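Local coordinates for early transcribed membrane protein 13 (Plasmodium falciparum, PDB 2VWA) that binds the lipid phosphatidylethanolamine through its soluble helical domain and, as a sporozoite membrane protein, is probably needed for liver-stage development of the malaria parasite, at residues A[25-30]-A[70-75]; A[63-68]-A[75-80]. One frame throughout, in Å; residues are numbered along the deposited sequence.

Interaction 1. Residues A[25-30]-A[70-75]; sequences NNFVDI and ISLSKY
Phe27 lays its ring against Ile70 and Leu72, and this small apolar cluster is the whole of the contact between the helical residues 25-30 and the loop that leads into helix 74-99. The two aliphatic side chains reach different halves of the ring from the same side of its plane. From Ile70 it is the short branch that touches: CG2 lies evenly against CD1 and CE1 of Phe27, 3.7 Å from each, in an oblique approach. Leu72 comes to the CD2-CE2 half of the ring, where its CD2 is 3.5 Å from Phe27 CE2, while its CD1 lies over one face. The ring gets there because its CG stands anti to the backbone N (chi1 177°), which swings it away from helix 21-41 toward the loop. Each residue type suits its place. A flat phenylalanine offers a wide apolar surface to a loop lacking regular structure, and branched isoleucine and leucine present methyl groups that lie against that surface without needing polar partners. Ser73, the N-cap of helix 74-99, binds Asp18 through OG. Ile70 and Leu72 also pack on Val19 in the loop before helix 21-41. Phe27 continues onto Leu64 and Gln65 of helix 54-67, while the next residue, Val28, packs on Ala80 and Asp83 of helix 74-99, so that helix 21-41 rests against helices 54-67 and 74-99.

Interaction 2. Residues A[63-68]-A[75-80]; sequences GLQENR and YQENKA
Gln65, near the end of helix 54-67, and Glu77, in the first turn of helix 74-99, are the closest backbone pair here, their CA atoms 9.2 Å apart. These are two consecutive helices joined by a short loop in an all-helical domain, and at that spacing long side chains such as glutamine and glutamate readily bridge the gap, which is why they suit the positions. Both chains are extended beyond CG, and Glu77 has CG anti to its backbone N (chi1 175°), so that a side chain leaving the helix obliquely still brings its carboxylate to the neighbouring helix. The link is one hydrogen bond, from Gln65 NE2 to Glu77 OE1 at 3.0 Å, moderately bent with an N-H...O angle of 149°. The amide approaches OE1 on its anti side and well out of the carboxylate plane, and the two flat groups stand 75° apart. Both residues are buried, but their polar atoms have further partners. Asn13 ND2 also donates to Glu77 OE1, so two amides hold this oxygen and probably help to offset the charge of the buried carboxylate. The Glu77 side chain is about 11 Å from the bound phosphatidylethanolamine, which Lys79 touches from the same helix. The amide of Gln65 is fixed at both ends: OE1 accepts from the backbone N of Leu72, and NE2, besides serving Glu77, donates to the carbonyl O of Val61 one turn back.

The centres of interactions 1 and 2 lie only about 5 Å apart, on the same side of the chain's centre. Segment 70-75 runs into the start of helix 74-99, where 75-80 continues, and Tyr75 is common to both ranges. Their segments alternate along the chain: 25-30, then 63-68, then 70-75 and 75-80. Gln65 joins them directly, since its CG packs 3.9 Å from Phe27 CZ and its backbone O probably accepts a hydrogen bond from Ile70 N at 3.0 Å. Helices 21-41, 54-67 and 74-99 thus converge around one short loop, one contact apolar, the other a polar bond. Helices 21-41 and 74-99, which meet near here, also carry the lipid-pocket residues.

Interaction 1. Residues A[25-30]-A[70-75]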
loop_
_atom_site.group_PDB
_atom_site.type_symbol
_atom_site.label_atom_id
_atom_site.label_comp_id
_atom_site.label_asym_id
_atom_site.label_seq_id
_atom_site.Cartn_x
_atom_site.Cartn_y
_atom_site.Cartn_z
ATOM N N ASN A 25 -0.087 1.295 13.182
ATOM C CA ASN A 25 -1.360 1.894 12.771
ATOM C C ASN A 25 -1.176 3.228 12.079
ATOM O O ASN A 25 -1.890 3.525 11.126
ATOM C CB ASN A 25 -2.358 2.077 13.930
ATOM C CG ASN A 25 -2.943 0.762 14.461
ATOM O OD1 ASN A 25 -3.406 0.728 15.609
ATOM N ND2 ASN A 25 -2.924 -0.315 13.660
ATOM N N ASN A 26 -0.252 4.050 12.572
ATOM C CA ASN A 26 -0.055 5.359 12.013
ATOM C C ASN A 26 0.526 5.186 10.609
ATOM O O ASN A 26 0.039 5.795 9.670
ATOM C CB ASN A 26 0.845 6.198 12.931
ATOM C CG ASN A 26 1.513 7.383 12.194
ATOM O OD1 ASN A 26 0.878 8.409 11.954
ATOM N ND2 ASN A 26 2.787 7.223 11.826
ATOM N N PHE A 27 1.541 4.332 10.468
ATOM C CA PHE A 27 2.105 3.932 9.167
ATOM C C PHE A 27 1.045 3.475 8.175
ATOM O O PHE A 27 1.054 3.880 7.025
ATOM C CB PHE A 27 3.107 2.782 9.349
ATOM C CG PHE A 27 3.686 2.269 8.052
ATOM C CD1 PHE A 27 4.811 2.872 7.489
ATOM C CD2 PHE A 27 3.101 1.190 7.383
ATOM C CE1 PHE A 27 5.343 2.402 6.263
ATOM C CE2 PHE A 27 3.612 0.742 6.149
ATOM C CZ PHE A 27 4.748 1.354 5.596
ATOM N N VAL A 28 0.138 2.611 8.617
ATOM C CA VAL A 28 -0.908 2.119 7.739
ATOM C C VAL A 28 -1.812 3.278 7.321
ATOM O O VAL A 28 -2.222 3.351 6.163
ATOM C CB VAL A 28 -1.698 0.923 8.369
ATOM C CG1 VAL A 28 -2.985 0.628 7.606
ATOM C CG2 VAL A 28 -0.825 -0.326 8.412
ATOM N N ASP A 29 -2.061 4.211 8.228
ATOM C CA ASP A 29 -2.854 5.379 7.876
ATOM C C ASP A 29 -2.202 6.108 6.733
ATOM O O ASP A 29 -2.848 6.427 5.765
ATOM C CB ASP A 29 -3.019 6.343 9.056
ATOM C CG ASP A 29 -3.985 5.830 10.078
ATOM O OD1 ASP A 29 -4.974 5.147 9.691
ATOM O OD2 ASP A 29 -3.757 6.112 11.272
ATOM N N ILE A 30 -0.917 6.383 6.879
ATOM C CA ILE A 30 -0.143 7.114 5.888
ATOM C C ILE A 30 -0.108 6.338 4.550
ATOM O O ILE A 30 -0.381 6.939 3.502
ATOM C CB ILE A 30 1.300 7.386 6.408
ATOM C CG1 ILE A 30 1.252 8.321 7.629
ATOM C CG2 ILE A 30 2.178 7.944 5.282
ATOM C CD1 ILE A 30 2.591 8.500 8.386
ATOM N N ILE A 70 11.296 3.289 8.245
ATOM C CA ILE A 70 10.722 2.450 9.284
ATOM C C ILE A 70 10.755 1.024 8.777
ATOM O O ILE A 70 10.481 0.767 7.596
ATOM C CB ILE A 70 9.279 2.873 9.648
ATOM C CG1 ILE A 70 8.818 2.157 10.921
ATOM C CG2 ILE A 70 8.344 2.621 8.492
ATOM C CD1 ILE A 70 7.341 2.319 11.230
ATOM N N SER A 71 11.104 0.093 9.647
ATOM C CA SER A 71 11.175 -1.274 9.208
ATOM C C SER A 71 10.151 -2.135 9.939
ATOM O O SER A 71 10.365 -2.549 11.088
ATOM C CB SER A 71 12.596 -1.831 9.361
ATOM O OG SER A 71 12.590 -3.231 9.116
ATOM N N LEU A 72 9.040 -2.395 9.253
ATOM C CA LEU A 72 8.013 -3.323 9.714
ATOM C C LEU A 72 8.612 -4.694 9.760
ATOM O O LEU A 72 9.589 -4.960 9.068
ATOM C CB LEU A 72 6.838 -3.328 8.738
ATOM C CG LEU A 72 5.623 -2.442 9.060
ATOM C CD1 LEU A 72 5.963 -1.162 9.769
ATOM C CD2 LEU A 72 4.730 -2.159 7.828
ATOM N N SER A 73 8.049 -5.563 10.590
ATOM C CA SER A 73 8.377 -6.976 10.482
ATOM C C SER A 73 7.666 -7.639 9.293
ATOM O O SER A 73 6.682 -7.092 8.767
ATOM C CB SER A 73 8.030 -7.689 11.774
ATOM O OG SER A 73 6.643 -7.718 11.948
ATOM N N LYS A 74 8.164 -8.812 8.874
ATOM C CA LYS A 74 7.590 -9.539 7.740
ATOM C C LYS A 74 6.105 -9.706 7.977
ATOM O O LYS A 74 5.283 -9.407 7.091
ATOM C CB LYS A 74 8.237 -10.917 7.549
ATOM C CG LYS A 74 7.993 -11.532 6.149
ATOM C CD LYS A 74 8.067 -13.068 6.137
ATOM C CE LYS A 74 9.468 -13.615 5.765
ATOM N NZ LYS A 74 10.531 -13.451 6.834
ATOM N N TYR A 75 5.755 -10.139 9.186
ATOM C CA TYR A 75 4.353 -10.328 9.536
ATOM C C TYR A 75 3.567 -9.004 9.461
ATOM O O TYR A 75 2.395 -8.999 9.045
ATOM C CB TYR A 75 4.206 -11.043 10.899
ATOM C CG TYR A 75 2.894 -10.807 11.627
ATOM C CD1 TYR A 75 1.813 -11.699 11.523
ATOM C CD2 TYR A 75 2.748 -9.700 12.458
ATOM C CE1 TYR A 75 0.610 -11.450 12.227
ATOM C CE2 TYR A 75 1.579 -9.450 13.140
ATOM C CZ TYR A 75 0.529 -10.303 13.019
ATOM O OH TYR A 75 -0.589 -9.972 13.744
#

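Interaction 2. Residues A[63-68]-A[75-80]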
loop_
_atom_site.group_PDB
_atom_site.type_symbol
_atom_site.label_atom_id
_atom_site.label_comp_id
_atom_site.label_asym_id
_atom_site.label_seq_id
_atom_site.Cartn_x
_atom_site.Cartn_y
_atom_site.Cartn_z
ATOM N N GLY A 63 8.316 0.443 -0.501
ATOM C CA GLY A 63 8.865 1.742 -0.854
ATOM C C GLY A 63 8.667 2.678 0.305
ATOM O O GLY A 63 9.572 3.421 0.719
ATOM N N LEU A 64 7.487 2.593 0.883
ATOM C CA LEU A 64 7.098 3.485 1.944
ATOM C C LEU A 64 7.919 3.206 3.174
ATOM O O LEU A 64 8.297 4.135 3.878
ATOM C CB LEU A 64 5.619 3.328 2.208
ATOM C CG LEU A 64 4.790 4.577 2.397
ATOM C CD1 LEU A 64 5.377 5.848 1.694
ATOM C CD2 LEU A 64 3.401 4.222 1.889
ATOM N N GLN A 65 8.250 1.943 3.413
ATOM C CA GLN A 65 9.163 1.617 4.509
ATOM C C GLN A 65 10.539 2.258 4.344
ATOM O O GLN A 65 11.043 2.868 5.299
ATOM C CB GLN A 65 9.289 0.108 4.729
ATOM C CG GLN A 65 8.131 -0.494 5.459
ATOM C CD GLN A 65 8.168 -2.002 5.479
ATOM O OE1 GLN A 65 8.857 -2.602 6.288
ATOM N NE2 GLN A 65 7.399 -2.627 4.599
ATOM N N GLU A 66 11.140 2.149 3.157
ATOM C CA GLU A 66 12.459 2.791 2.903
ATOM C C GLU A 66 12.415 4.303 3.082
ATOM O O GLU A 66 13.234 4.864 3.784
ATOM C CB GLU A 66 12.982 2.582 1.481
ATOM C CG GLU A 66 13.025 1.215 0.917
ATOM C CD GLU A 66 13.587 1.262 -0.492
ATOM O OE1 GLU A 66 14.564 2.035 -0.710
ATOM O OE2 GLU A 66 13.052 0.549 -1.375
ATOM N N ASN A 67 11.474 4.941 2.396
ATOM C CA ASN A 67 11.271 6.388 2.448
ATOM C C ASN A 67 11.006 6.956 3.838
ATOM O O ASN A 67 11.525 8.006 4.183
ATOM C CB ASN A 67 10.135 6.794 1.509
ATOM C CG ASN A 67 10.420 6.437 0.060
ATOM O OD1 ASN A 67 9.533 6.516 -0.797
ATOM N ND2 ASN A 67 11.656 6.030 -0.225
ATOM N N ARG A 68 10.196 6.267 4.630
ATOM C CA ARG A 68 9.844 6.744 5.965
ATOM C C ARG A 68 10.847 6.235 6.988
ATOM O O ARG A 68 10.696 6.458 8.175
ATOM C CB ARG A 68 8.428 6.302 6.324
ATOM C CG ARG A 68 7.386 6.778 5.316
ATOM C CD ARG A 68 6.032 6.929 5.955
ATOM N NE ARG A 68 6.146 7.691 7.191
ATOM C CZ ARG A 68 6.199 9.011 7.259
ATOM N NH1 ARG A 68 6.133 9.750 6.169
ATOM N NH2 ARG A 68 6.328 9.589 8.428
ATOM N N TYR A 75 5.755 -10.139 9.186
ATOM C CA TYR A 75 4.353 -10.328 9.536
ATOM C C TYR A 75 3.567 -9.004 9.461
ATOM O O TYR A 75 2.395 -8.999 9.045
ATOM C CB TYR A 75 4.206 -11.043 10.899
ATOM C CG TYR A 75 2.894 -10.807 11.627
ATOM C CD1 TYR A 75 1.813 -11.699 11.523
ATOM C CD2 TYR A 75 2.748 -9.700 12.458
ATOM C CE1 TYR A 75 0.610 -11.450 12.227
ATOM C CE2 TYR A 75 1.579 -9.450 13.140
ATOM C CZ TYR A 75 0.529 -10.303 13.019
ATOM O OH TYR A 75 -0.589 -9.972 13.744
ATOM N N GLN A 76 4.209 -7.891 9.827
ATOM C CA GLN A 76 3.534 -6.608 9.815
ATOM C C GLN A 76 3.375 -6.096 8.404
ATOM O O GLN A 76 2.412 -5.433 8.105
ATOM C CB GLN A 76 4.272 -5.579 10.655
ATOM C CG GLN A 76 3.775 -5.496 12.075
ATOM C CD GLN A 76 4.748 -4.803 13.000
ATOM O OE1 GLN A 76 5.941 -4.759 12.733
ATOM N NE2 GLN A 76 4.243 -4.249 14.088
ATOM N N GLU A 77 4.331 -6.429 7.548
ATOM C CA GLU A 77 4.327 -6.016 6.158
ATOM C C GLU A 77 3.195 -6.714 5.402
ATOM O O GLU A 77 2.459 -6.061 4.684
ATOM C CB GLU A 77 5.711 -6.268 5.511
ATOM C CG GLU A 77 5.767 -5.973 4.010
ATOM C CD GLU A 77 7.147 -6.111 3.396
ATOM O OE1 GLU A 77 8.098 -5.391 3.831
ATOM O OE2 GLU A 77 7.268 -6.932 2.450
ATOM N N ASN A 78 3.053 -8.029 5.585
ATOM C CA ASN A 78 1.916 -8.785 5.027
ATOM C C ASN A 78 0.553 -8.320 5.543
ATOM O O ASN A 78 -0.425 -8.269 4.801
ATOM C CB ASN A 78 2.079 -10.288 5.270
ATOM C CG ASN A 78 3.360 -10.849 4.663
ATOM O OD1 ASN A 78 3.904 -10.299 3.703
ATOM N ND2 ASN A 78 3.870 -11.939 5.245
ATOM N N LYS A 79 0.474 -7.976 6.820
ATOM C CA LYS A 79 -0.764 -7.454 7.352
ATOM C C LYS A 79 -1.060 -6.027 6.744
ATOM O O LYS A 79 -2.203 -5.686 6.444
ATOM C CB LYS A 79 -0.688 -7.484 8.878
ATOM C CG LYS A 79 -1.958 -7.099 9.593
ATOM C CD LYS A 79 -1.963 -7.541 11.066
ATOM C CE LYS A 79 -2.736 -6.515 11.940
ATOM N NZ LYS A 79 -1.949 -6.096 13.182
ATOM N N ALA A 80 -0.020 -5.241 6.483
ATOM C CA ALA A 80 -0.220 -3.913 5.935
ATOM C C ALA A 80 -0.733 -3.950 4.479
ATOM O O ALA A 80 -1.574 -3.130 4.094
ATOM C CB ALA A 80 1.054 -3.081 6.063
#